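Local atomic coordinates of translation initiation factor eIF2 assembly protein (Schizosaccharomyces pombe, PDB entry 4ZGP), a protein that acts as an ATP-dependent chaperone that binds the gamma subunit of translation factor eIF2 and allows it to assemble with the alpha and beta subunits. Residues E96-I101 / T136-V141; F186-S191 / W255-N260; T192-F197 / E215-N220. All blocks are in the same frame, centred on the assembly; numbering follows the deposited sequence. Where two conformers were deposited one is given.

Contact 1: E96-I101 / T136-V141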
loop_
_atom_site.group_PDB
_atom_site.type_symbol
_atom_site.label_atom_id
_atom_site.label_comp_id
_atom_site.label_asym_id
_atom_site.label_seq_id
_atom_site.Cartn_x
_atom_site.Cartn_y
_atom_site.Cartn_z
ATOM N N GLU A 96 -9.948 -18.465 -18.053
ATOM C CA GLU A 96 -10.570 -18.656 -16.752
ATOM C C GLU A 96 -10.110 -17.572 -15.780
ATOM O O GLU A 96 -10.910 -16.999 -15.030
ATOM C CB GLU A 96 -10.241 -20.048 -16.196
ATOM C CG GLU A 96 -10.983 -21.203 -16.876
ATOM C CD GLU A 96 -10.249 -21.798 -18.082
ATOM O OE1 GLU A 96 -9.185 -21.274 -18.483
ATOM O OE2 GLU A 96 -10.745 -22.806 -18.632
ATOM N N ALA A 97 -8.814 -17.292 -15.816
ATOM C CA ALA A 97 -8.219 -16.257 -14.982
ATOM C C ALA A 97 -8.726 -14.881 -15.389
ATOM O O ALA A 97 -9.069 -14.061 -14.537
ATOM C CB ALA A 97 -6.720 -16.311 -15.074
ATOM N N ILE A 98 -8.770 -14.631 -16.696
ATOM C CA ILE A 98 -9.274 -13.366 -17.211
ATOM C C ILE A 98 -10.723 -13.124 -16.768
ATOM O O ILE A 98 -11.077 -12.010 -16.368
ATOM C CB ILE A 98 -9.204 -13.308 -18.758
ATOM C CG1 ILE A 98 -7.770 -13.532 -19.237
ATOM C CG2 ILE A 98 -9.731 -11.964 -19.275
ATOM C CD1 ILE A 98 -6.792 -12.499 -18.759
ATOM N N GLN A 99 -11.569 -14.151 -16.852
ATOM C CA GLN A 99 -12.968 -13.991 -16.441
ATOM C C GLN A 99 -13.093 -13.761 -14.931
ATOM O O GLN A 99 -13.947 -12.984 -14.472
ATOM C CB GLN A 99 -13.787 -15.215 -16.853
ATOM C CG GLN A 99 -13.922 -15.396 -18.356
ATOM C CD GLN A 99 -14.600 -14.219 -19.027
ATOM O OE1 GLN A 99 -15.559 -13.661 -18.495
ATOM N NE2 GLN A 99 -14.100 -13.837 -20.199
ATOM N N LEU A 100 -12.232 -14.429 -14.172
ATOM C CA LEU A 100 -12.202 -14.282 -12.719
ATOM C C LEU A 100 -11.883 -12.839 -12.340
ATOM O O LEU A 100 -12.548 -12.230 -11.497
ATOM C CB LEU A 100 -11.171 -15.235 -12.110
ATOM C CG LEU A 100 -11.225 -15.480 -10.598
ATOM C CD1 LEU A 100 -12.646 -15.781 -10.153
ATOM C CD2 LEU A 100 -10.302 -16.632 -10.218
ATOM N N ILE A 101 -10.873 -12.289 -12.997
ATOM C CA ILE A 101 -10.492 -10.903 -12.783
ATOM C C ILE A 101 -11.603 -9.954 -13.171
ATOM O O ILE A 101 -11.933 -9.039 -12.428
ATOM C CB ILE A 101 -9.222 -10.584 -13.563
ATOM C CG1 ILE A 101 -8.071 -11.424 -12.996
ATOM C CG2 ILE A 101 -8.930 -9.086 -13.552
ATOM C CD1 ILE A 101 -6.783 -11.277 -13.761
ATOM N N THR A 136 -10.163 -0.948 -16.045
ATOM C CA THR A 136 -11.548 -1.379 -16.243
ATOM C C THR A 136 -11.649 -2.763 -16.875
ATOM O O THR A 136 -12.735 -3.328 -16.973
ATOM C CB THR A 136 -12.319 -0.382 -17.129
ATOM O OG1 THR A 136 -11.618 -0.210 -18.376
ATOM C CG2 THR A 136 -12.431 0.957 -16.431
ATOM N N THR A 137 -10.526 -3.311 -17.317
ATOM C CA THR A 137 -10.517 -4.647 -17.905
ATOM C C THR A 137 -9.345 -5.435 -17.364
ATOM O O THR A 137 -8.427 -4.858 -16.773
ATOM C CB THR A 137 -10.405 -4.609 -19.449
ATOM O OG1 THR A 137 -9.092 -4.176 -19.816
ATOM C CG2 THR A 137 -11.419 -3.639 -20.046
ATOM N N ALA A 138 -9.357 -6.746 -17.572
ATOM C CA ALA A 138 -8.239 -7.566 -17.115
ATOM C C ALA A 138 -6.961 -7.214 -17.856
ATOM O O ALA A 138 -5.855 -7.298 -17.304
ATOM C CB ALA A 138 -8.559 -9.058 -17.280
ATOM N N GLU A 139 -7.104 -6.815 -19.117
ATOM C CA GLU A 139 -5.949 -6.427 -19.907
ATOM C C GLU A 139 -5.205 -5.246 -19.284
ATOM O O GLU A 139 -3.969 -5.235 -19.222
ATOM C CB GLU A 139 -6.379 -6.075 -21.327
ATOM C CG GLU A 139 -5.227 -5.945 -22.279
ATOM C CD GLU A 139 -5.680 -5.576 -23.687
ATOM O OE1 GLU A 139 -4.872 -5.770 -24.614
ATOM O OE2 GLU A 139 -6.828 -5.095 -23.864
ATOM N N GLU A 140 -5.968 -4.260 -18.834
ATOM C CA GLU A 140 -5.396 -3.085 -18.202
ATOM C C GLU A 140 -4.744 -3.431 -16.867
ATOM O O GLU A 140 -3.643 -2.964 -16.570
ATOM C CB GLU A 140 -6.470 -2.017 -18.015
ATOM C CG GLU A 140 -6.759 -1.232 -19.282
ATOM C CD GLU A 140 -7.856 -0.209 -19.095
ATOM O OE1 GLU A 140 -8.832 -0.507 -18.378
ATOM O OE2 GLU A 140 -7.740 0.895 -19.667
ATOM N N VAL A 141 -5.418 -4.252 -16.074
ATOM C CA VAL A 141 -4.853 -4.714 -14.811
ATOM C C VAL A 141 -3.493 -5.380 -15.041
ATOM O O VAL A 141 -2.498 -5.048 -14.385
ATOM C CB VAL A 141 -5.808 -5.699 -14.104
ATOM C CG1 VAL A 141 -5.053 -6.562 -13.084
ATOM C CG2 VAL A 141 -6.979 -4.941 -13.469
#
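Ala138 presses its methyl group between Ile98 and Ile101, and this apolar clasp joins the start of helix 138-146 to the flank of helix 95-107. The second segment reaches that point from a loop. Thr136 comes first, and in the Glu140 conformer described here (one of two deposited) its N and OG1 both give a hydrogen bond to Glu140 OE1, from opposite faces of the carboxylate; the N to OE1 bond measures 2.7 Å and is nearly straight. Thr137 takes the N-cap position, a place suited to a short hydroxyl side chain: its OG1 accepts from Glu140 N at 3.3 Å, while in the same conformer Thr137 N returns a weak bond to Glu140 OE1, which makes a capping box. Next is Ala138, whose CB lies 3.7 Å from both Ile98 CG2 and Ile101 CG2. Each of these two methyls sits anti to its own backbone N (CG1 at chi1 -57° in Ile98), a placement that brings the CG2 groups up to the alanine. A small residue suits this spot because it lets the backbones come close, the CA atoms of Ile98 and Ala138 being 5.9 Å apart. Farther on, Val141 points toward helix 95-107 and packs farther along that helix on Ile105 and on Leu182 and Val112 of the antiparallel sheet; Ile101 reaches strand 180-184 through Leu180 and Leu182. Between these two segments no hydrogen bond forms, so their cohesion is apolar. Polar chemistry is left to the helix start, where Ala138 N donates to Glu102 of helix 95-107, a carboxylate that the N-terminal end of helix 138-146 would probably stabilise.

Contact 2: F186-S191 / W255-N260. With ADP (adenosine-5'-diphosphate), chain C.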
loop_
_atom_site.group_PDB
_atom_site.type_symbol
_atom_site.label_atom_id
_atom_site.label_comp_id
_atom_site.label_asym_id
_atom_site.label_seq_id
_atom_site.Cartn_x
_atom_site.Cartn_y
_atom_site.Cartn_z
ATOM N N PHE A 186 -11.553 4.801 -6.834
ATOM C CA PHE A 186 -12.324 5.996 -6.587
ATOM C C PHE A 186 -11.415 7.194 -6.820
ATOM O O PHE A 186 -10.205 7.124 -6.605
ATOM C CB PHE A 186 -12.907 5.994 -5.176
ATOM C CG PHE A 186 -11.888 5.791 -4.112
ATOM C CD1 PHE A 186 -11.443 4.510 -3.786
ATOM C CD2 PHE A 186 -11.347 6.882 -3.444
ATOM C CE1 PHE A 186 -10.481 4.322 -2.797
ATOM C CE2 PHE A 186 -10.389 6.697 -2.453
ATOM C CZ PHE A 186 -9.958 5.414 -2.137
ATOM N N PRO A 187 -11.983 8.288 -7.311
ATOM C CA PRO A 187 -11.119 9.455 -7.460
ATOM C C PRO A 187 -10.718 9.951 -6.071
ATOM O O PRO A 187 -11.586 10.120 -5.222
ATOM C CB PRO A 187 -12.011 10.453 -8.199
ATOM C CG PRO A 187 -13.414 10.077 -7.775
ATOM C CD PRO A 187 -13.395 8.577 -7.619
ATOM N N MET A 188 -9.434 10.141 -5.812
ATOM C CA MET A 188 -9.049 10.644 -4.496
ATOM C C MET A 188 -8.173 11.884 -4.618
ATOM O O MET A 188 -7.343 11.983 -5.517
ATOM C CB MET A 188 -8.355 9.557 -3.659
ATOM C CG MET A 188 -7.144 8.899 -4.276
ATOM S SD MET A 188 -6.036 8.227 -2.999
ATOM C CE MET A 188 -7.118 7.233 -1.995
ATOM N N HIS A 189 -8.391 12.842 -3.726
ATOM C CA HIS A 189 -7.591 14.062 -3.699
ATOM C C HIS A 189 -6.190 13.714 -3.201
ATOM O O HIS A 189 -6.025 13.358 -2.045
ATOM C CB HIS A 189 -8.234 15.118 -2.802
ATOM C CG HIS A 189 -7.708 16.507 -3.020
ATOM N ND1 HIS A 189 -6.843 16.827 -4.048
ATOM C CD2 HIS A 189 -7.947 17.664 -2.359
ATOM C CE1 HIS A 189 -6.568 18.121 -4.007
ATOM N NE2 HIS A 189 -7.223 18.651 -2.991
ATOM N N ALA A 190 -5.194 13.811 -4.074
ATOM C CA ALA A 190 -3.847 13.360 -3.737
ATOM C C ALA A 190 -3.298 14.063 -2.502
ATOM O O ALA A 190 -2.505 13.479 -1.747
ATOM C CB ALA A 190 -2.905 13.569 -4.922
ATOM N N SER A 191 -3.723 15.311 -2.295
ATOM C CA SER A 191 -3.150 16.151 -1.247
ATOM C C SER A 191 -3.804 15.949 0.112
ATOM O O SER A 191 -3.386 16.565 1.083
ATOM C CB SER A 191 -3.242 17.635 -1.630
ATOM O OG SER A 191 -2.483 17.928 -2.795
ATOM N N TRP A 255 -9.838 7.078 5.838
ATOM C CA TRP A 255 -9.825 5.748 5.268
ATOM C C TRP A 255 -8.429 5.181 5.346
ATOM O O TRP A 255 -7.492 5.815 4.888
ATOM C CB TRP A 255 -10.246 5.779 3.803
ATOM C CG TRP A 255 -11.606 6.291 3.603
ATOM C CD1 TRP A 255 -11.995 7.602 3.540
ATOM C CD2 TRP A 255 -12.785 5.507 3.435
ATOM N NE1 TRP A 255 -13.355 7.679 3.358
ATOM C CE2 TRP A 255 -13.863 6.406 3.273
ATOM C CE3 TRP A 255 -13.036 4.127 3.397
ATOM C CZ2 TRP A 255 -15.178 5.970 3.081
ATOM C CZ3 TRP A 255 -14.342 3.696 3.200
ATOM C CH2 TRP A 255 -15.396 4.617 3.048
ATOM N N LEU A 256 -8.296 3.971 5.872
ATOM C CA LEU A 256 -7.008 3.277 5.811
ATOM C C LEU A 256 -6.698 2.846 4.383
ATOM O O LEU A 256 -7.507 2.185 3.754
ATOM C CB LEU A 256 -7.033 2.058 6.745
ATOM C CG LEU A 256 -5.786 1.176 6.727
ATOM C CD1 LEU A 256 -4.599 1.915 7.373
ATOM C CD2 LEU A 256 -6.056 -0.128 7.484
ATOM N N ILE A 257 -5.528 3.196 3.859
ATOM C CA ILE A 257 -5.201 2.844 2.478
ATOM C C ILE A 257 -4.170 1.723 2.393
ATOM O O ILE A 257 -4.266 0.840 1.543
ATOM C CB ILE A 257 -4.694 4.087 1.697
ATOM C CG1 ILE A 257 -5.784 5.166 1.680
ATOM C CG2 ILE A 257 -4.250 3.721 0.285
ATOM C CD1 ILE A 257 -7.079 4.722 0.971
ATOM N N ASP A 258 -3.186 1.727 3.293
ATOM C CA ASP A 258 -2.165 0.689 3.229
ATOM C C ASP A 258 -1.446 0.623 4.566
ATOM O O ASP A 258 -1.516 1.560 5.353
ATOM C CB ASP A 258 -1.164 0.972 2.099
ATOM C CG ASP A 258 -0.399 -0.280 1.643
ATOM O OD1 ASP A 258 -0.739 -1.416 2.030
ATOM O OD2 ASP A 258 0.551 -0.123 0.864
ATOM N N ILE A 259 -0.787 -0.500 4.805
ATOM C CA ILE A 259 0.064 -0.665 5.982
ATOM C C ILE A 259 1.386 -1.241 5.473
ATOM O O ILE A 259 1.405 -2.192 4.695
ATOM C CB ILE A 259 -0.581 -1.582 7.074
ATOM C CG1 ILE A 259 -1.902 -0.984 7.595
ATOM C CG2 ILE A 259 0.397 -1.760 8.268
ATOM C CD1 ILE A 259 -2.570 -1.771 8.720
ATOM N N ASN A 260 2.500 -0.654 5.901
ATOM C CA ASN A 260 3.820 -1.065 5.453
ATOM C C ASN A 260 4.787 -1.236 6.627
ATOM O O ASN A 260 4.525 -0.708 7.692
ATOM C CB ASN A 260 4.384 -0.031 4.494
ATOM C CG ASN A 260 3.693 -0.063 3.159
ATOM O OD1 ASN A 260 3.800 -1.041 2.434
ATOM N ND2 ASN A 260 2.985 1.000 2.829
HETATM P PB ADP C . 1.666 2.214 -1.632
HETATM O O1B ADP C . 1.410 2.122 -0.135
HETATM O O2B ADP C . 2.436 1.034 -2.197
HETATM O O3B ADP C . 2.124 3.604 -2.021
HETATM P PA ADP C . -1.190 2.604 -1.928
HETATM O O1A ADP C . -1.013 3.324 -0.614
HETATM O O2A ADP C . -2.216 1.500 -2.124
HETATM O O3A ADP C . 0.238 1.995 -2.379
HETATM O "O5'" ADP C . -1.489 3.736 -3.027
HETATM C "C5'" ADP C . -0.500 4.201 -3.945
HETATM C "C4'" ADP C . -1.123 5.422 -4.600
HETATM O "O4'" ADP C . -2.116 4.998 -5.536
HETATM C "C3'" ADP C . -1.842 6.273 -3.565
HETATM O "O3'" ADP C . -1.045 7.398 -3.179
HETATM C "C2'" ADP C . -3.129 6.708 -4.233
HETATM O "O2'" ADP C . -3.023 8.044 -4.734
HETATM C "C1'" ADP C . -3.320 5.760 -5.399
HETATM N N9 ADP C . -4.433 4.842 -5.049
HETATM C C8 ADP C . -4.340 3.789 -4.209
HETATM N N7 ADP C . -5.537 3.151 -4.097
HETATM C C5 ADP C . -6.423 3.806 -4.881
HETATM C C6 ADP C . -7.855 3.648 -5.227
HETATM N N6 ADP C . -8.570 2.631 -4.679
HETATM N N1 ADP C . -8.408 4.541 -6.091
HETATM C C2 ADP C . -7.668 5.537 -6.627
HETATM N N3 ADP C . -6.361 5.740 -6.359
HETATM C C4 ADP C . -5.691 4.918 -5.508
#
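Phe186 and Met188 both hold CG between the backbone N and the carbonyl carbon (chi1 54° and 56°), the crowded position, and this swings the ring and the thioether over one side of the adenine, where both meet Ile257 in the wall of the nucleotide cleft of an ATP-grasp fold. The segment 186-191 leads from strand 180-184 of one sheet to strand 193-199 of the other, whereas 255-260 is part of an edge strand of that second sheet. Ile257 CD1 is where they meet: Met188 CE comes tip to tip with it at 3.9 Å, and Phe186 CZ presents the ring edge to it at 4.3 Å. Methionine's unbranched chain, bent at chi3, lets SD lie by the ribose while CE reaches Ile257 CD1. ADP lies against the same groups. Phe186 N donates an almost straight hydrogen bond (175°) to adenine N1 over 3.2 Å, while N1 itself also sits over one face of the ring, offset toward its rim. With an alanine here, the backbone bond could remain, but the N1 and N6 margin of the adenine would probably lose its aromatic neighbour and Ile257 CD1 the ring edge beside it. At Ile257 and Asp258, which both face Asp246, the strand forms a classic beta bulge. Asp258 OD2 comes within 2.6 Å of ADP O1B and its OD1 is salt-bridged to Lys115; Asn260 ND2 gives Asp258 OD2 a weak bond. Both residues bind ATP and are inferred to hold magnesium, for which a carboxylate and an amide oxygen are apt ligands. Between base and phosphates, Met188 SD packs on the ribose, 3.5 Å from ADP O2'.

Contact 3: T192-F197 / E215-N220. With ADP (adenosine-5'-diphosphate), chain C.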
loop_
_atom_site.group_PDB
_atom_site.type_symbol
_atom_site.label_atom_id
_atom_site.label_comp_id
_atom_site.label_asym_id
_atom_site.label_seq_id
_atom_site.Cartn_x
_atom_site.Cartn_y
_atom_site.Cartn_z
ATOM N N THR A 192 -4.843 15.125 0.201
ATOM C CA THR A 192 -5.376 14.824 1.532
ATOM C C THR A 192 -5.109 13.358 1.890
ATOM O O THR A 192 -5.855 12.743 2.672
ATOM C CB THR A 192 -6.873 15.155 1.662
ATOM O OG1 THR A 192 -7.623 14.333 0.779
ATOM C CG2 THR A 192 -7.133 16.637 1.313
ATOM N N GLU A 193 -4.027 12.834 1.324
ATOM C CA GLU A 193 -3.524 11.537 1.750
ATOM C C GLU A 193 -2.272 11.743 2.597
ATOM O O GLU A 193 -1.471 12.647 2.341
ATOM C CB GLU A 193 -3.230 10.624 0.559
ATOM C CG GLU A 193 -3.558 9.170 0.860
ATOM C CD GLU A 193 -2.747 8.184 0.061
ATOM O OE1 GLU A 193 -2.380 8.503 -1.093
ATOM O OE2 GLU A 193 -2.480 7.092 0.600
ATOM N N PHE A 194 -2.121 10.910 3.622
ATOM C CA PHE A 194 -0.996 11.078 4.548
ATOM C C PHE A 194 -0.303 9.752 4.803
ATOM O O PHE A 194 -0.917 8.693 4.710
ATOM C CB PHE A 194 -1.464 11.666 5.893
ATOM C CG PHE A 194 -2.134 12.998 5.765
ATOM C CD1 PHE A 194 -1.382 14.166 5.783
ATOM C CD2 PHE A 194 -3.513 13.079 5.579
ATOM C CE1 PHE A 194 -1.997 15.422 5.639
ATOM C CE2 PHE A 194 -4.143 14.342 5.449
ATOM C CZ PHE A 194 -3.383 15.501 5.484
ATOM N N ARG A 195 0.969 9.828 5.173
ATOM C CA ARG A 195 1.703 8.652 5.602
ATOM C C ARG A 195 2.043 8.828 7.077
ATOM O O ARG A 195 2.537 9.877 7.466
ATOM C CB ARG A 195 2.960 8.465 4.767
ATOM C CG ARG A 195 3.833 7.313 5.255
ATOM C CD ARG A 195 4.688 6.735 4.138
ATOM N NE ARG A 195 3.893 6.009 3.150
ATOM C CZ ARG A 195 4.408 5.361 2.112
ATOM N NH1 ARG A 195 5.719 5.378 1.912
ATOM N NH2 ARG A 195 3.608 4.693 1.267
ATOM N N CYS A 196 1.776 7.796 7.879
ATOM C CA CYS A 196 1.691 7.928 9.334
ATOM C C CYS A 196 2.561 6.873 9.984
ATOM O O CYS A 196 2.448 5.674 9.713
ATOM C CB CYS A 196 0.244 7.795 9.814
ATOM S SG CYS A 196 -0.944 8.826 8.883
ATOM N N PHE A 197 3.432 7.333 10.866
ATOM C CA PHE A 197 4.496 6.503 11.372
ATOM C C PHE A 197 4.230 6.184 12.832
ATOM O O PHE A 197 3.931 7.069 13.636
ATOM C CB PHE A 197 5.842 7.222 11.194
ATOM C CG PHE A 197 6.168 7.530 9.764
ATOM C CD1 PHE A 197 5.728 8.705 9.171
ATOM C CD2 PHE A 197 6.933 6.657 9.018
ATOM C CE1 PHE A 197 6.047 8.985 7.845
ATOM C CE2 PHE A 197 7.248 6.936 7.696
ATOM C CZ PHE A 197 6.811 8.095 7.110
ATOM N N GLU A 215 -2.604 24.666 0.609
ATOM C CA GLU A 215 -2.743 25.583 1.744
ATOM C C GLU A 215 -3.835 25.161 2.734
ATOM O O GLU A 215 -3.722 25.436 3.922
ATOM C CB GLU A 215 -3.023 27.008 1.257
ATOM C CG GLU A 215 -4.393 27.202 0.614
ATOM C CD GLU A 215 -4.547 26.420 -0.677
ATOM O OE1 GLU A 215 -3.512 26.134 -1.331
ATOM O OE2 GLU A 215 -5.697 26.079 -1.030
ATOM N N PHE A 216 -4.859 24.470 2.242
ATOM C CA PHE A 216 -5.971 23.996 3.079
ATOM C C PHE A 216 -5.503 23.153 4.273
ATOM O O PHE A 216 -6.158 23.109 5.313
ATOM C CB PHE A 216 -6.957 23.187 2.226
ATOM C CG PHE A 216 -8.177 22.705 2.979
ATOM C CD1 PHE A 216 -9.236 23.575 3.252
ATOM C CD2 PHE A 216 -8.279 21.381 3.397
ATOM C CE1 PHE A 216 -10.379 23.136 3.943
ATOM C CE2 PHE A 216 -9.416 20.927 4.097
ATOM C CZ PHE A 216 -10.465 21.809 4.371
ATOM N N LEU A 217 -4.374 22.473 4.114
ATOM C CA LEU A 217 -3.883 21.577 5.154
ATOM C C LEU A 217 -3.442 22.333 6.404
ATOM O O LEU A 217 -3.685 21.892 7.523
ATOM C CB LEU A 217 -2.726 20.734 4.613
ATOM C CG LEU A 217 -3.028 19.930 3.348
ATOM C CD1 LEU A 217 -1.820 19.119 2.923
ATOM C CD2 LEU A 217 -4.264 19.013 3.550
ATOM N N LYS A 218 -2.795 23.479 6.207
ATOM C CA LYS A 218 -2.196 24.217 7.314
ATOM C C LYS A 218 -3.256 24.657 8.318
ATOM O O LYS A 218 -3.097 24.505 9.529
ATOM C CB LYS A 218 -1.423 25.432 6.782
ATOM C CG LYS A 218 -0.511 26.111 7.808
ATOM C CD LYS A 218 0.875 25.464 7.862
ATOM C CE LYS A 218 1.826 26.219 8.798
ATOM N NZ LYS A 218 2.061 27.641 8.411
ATOM N N GLU A 219 -4.358 25.170 7.782
ATOM C CA GLU A 219 -5.475 25.683 8.555
ATOM C C GLU A 219 -6.261 24.571 9.263
ATOM O O GLU A 219 -6.983 24.817 10.235
ATOM C CB GLU A 219 -6.403 26.483 7.616
ATOM C CG GLU A 219 -5.674 27.064 6.375
ATOM C CD GLU A 219 -6.627 27.647 5.319
ATOM O OE1 GLU A 219 -7.746 27.104 5.147
ATOM O OE2 GLU A 219 -6.255 28.646 4.657
ATOM N N ASN A 220 -6.109 23.342 8.781
ATOM C CA ASN A 220 -6.936 22.239 9.256
ATOM C C ASN A 220 -6.149 21.082 9.855
ATOM O O ASN A 220 -6.682 19.980 10.032
ATOM C CB ASN A 220 -7.808 21.749 8.107
ATOM C CG ASN A 220 -8.813 22.792 7.676
ATOM O OD1 ASN A 220 -9.866 22.940 8.298
ATOM N ND2 ASN A 220 -8.477 23.558 6.639
HETATM P PB ADP C . 1.666 2.214 -1.632
HETATM O O1B ADP C . 1.410 2.122 -0.135
HETATM O O2B ADP C . 2.436 1.034 -2.197
HETATM O O3B ADP C . 2.124 3.604 -2.021
HETATM P PA ADP C . -1.190 2.604 -1.928
HETATM O O1A ADP C . -1.013 3.324 -0.614
HETATM O O2A ADP C . -2.216 1.500 -2.124
HETATM O O3A ADP C . 0.238 1.995 -2.379
HETATM O "O5'" ADP C . -1.489 3.736 -3.027
HETATM C "C5'" ADP C . -0.500 4.201 -3.945
HETATM C "C4'" ADP C . -1.123 5.422 -4.600
HETATM O "O4'" ADP C . -2.116 4.998 -5.536
HETATM C "C3'" ADP C . -1.842 6.273 -3.565
HETATM O "O3'" ADP C . -1.045 7.398 -3.179
HETATM C "C2'" ADP C . -3.129 6.708 -4.233
HETATM O "O2'" ADP C . -3.023 8.044 -4.734
HETATM C "C1'" ADP C . -3.320 5.760 -5.399
HETATM N N9 ADP C . -4.433 4.842 -5.049
HETATM C C8 ADP C . -4.340 3.789 -4.209
HETATM N N7 ADP C . -5.537 3.151 -4.097
HETATM C C5 ADP C . -6.423 3.806 -4.881
HETATM C C6 ADP C . -7.855 3.648 -5.227
HETATM N N6 ADP C . -8.570 2.631 -4.679
HETATM N N1 ADP C . -8.408 4.541 -6.091
HETATM C C2 ADP C . -7.668 5.537 -6.627
HETATM N N3 ADP C . -6.361 5.740 -6.359
HETATM C C4 ADP C . -5.691 4.918 -5.508
#
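Leu217 drives its CD2 methyl toward Phe194 and Thr192, fastening the short, weakly bonded helix 216-219 onto the start of strand 193-199 in the mixed sheet of this ATP-grasp protein. The tight part is wholly apolar. Leu217 CD2 stands 4.1 Å from Phe194 CZ, approaching the ring obliquely as the two side chains slide past each other in opposite directions, and 4.3 Å from Thr192 CG2. Leucine, long enough to span from helix to sheet and with two methyls to share, suits the role; Tyr224 of helix 221-233 packs on both Leu217 and Phe194. Thr192 serves two sides at once, its methyl facing Leu217 and its buried OG1 satisfied by Ile249 O on the adjacent strand. On the opposite face Glu193 and Arg195 turn to the nucleotide. There Glu193 OE1, in the conformer given, accepts a 2.7 Å hydrogen bond from ADP O3', while its OE2 is salt-bridged to Arg209. Arg195 is steadied by a salt bridge to Asp246 and turns the edge of its guanidinium toward the beta phosphate, NH2 lying 3.7 Å from ADP O1B. The outer side of the helix is looser: Glu215, Lys218 and Glu219 are charged and exposed, as fits the outer side of a surface helix, and the Phe216 ring is exposed too, touching Tyr224. Besides two backbone bonds, Asn220 ties this helix, its ND2 donating to Phe216 O in the carbonyl plane, almost straight at 178°. The same ND2 rests 3.3 Å above the Phe216 ring, over its centre.

How the contacts relate
Contacts 2 and 3 are neighbours, their centres about 12 Å apart: both reach the mixed sheet and both touch ADP, and contact 3 is nested in the chain loop that contact 2 closes. Ser191 O even packs against Leu217 CD1. Contact 1 stands apart, its centre about 23 Å from that of contact 2, and on the opposite side of the chain's centre from contact 3; it joins two helices beside the antiparallel sheet. All three meet through apolar side chains. Contacts 1 and 3 are buried helix-to-helix and helix-to-strand packing, with polar groups at their margins, whereas contact 2 is only partly buried and lines the cleft, where apolar groups meet the base and carboxylate and amide groups the phosphates.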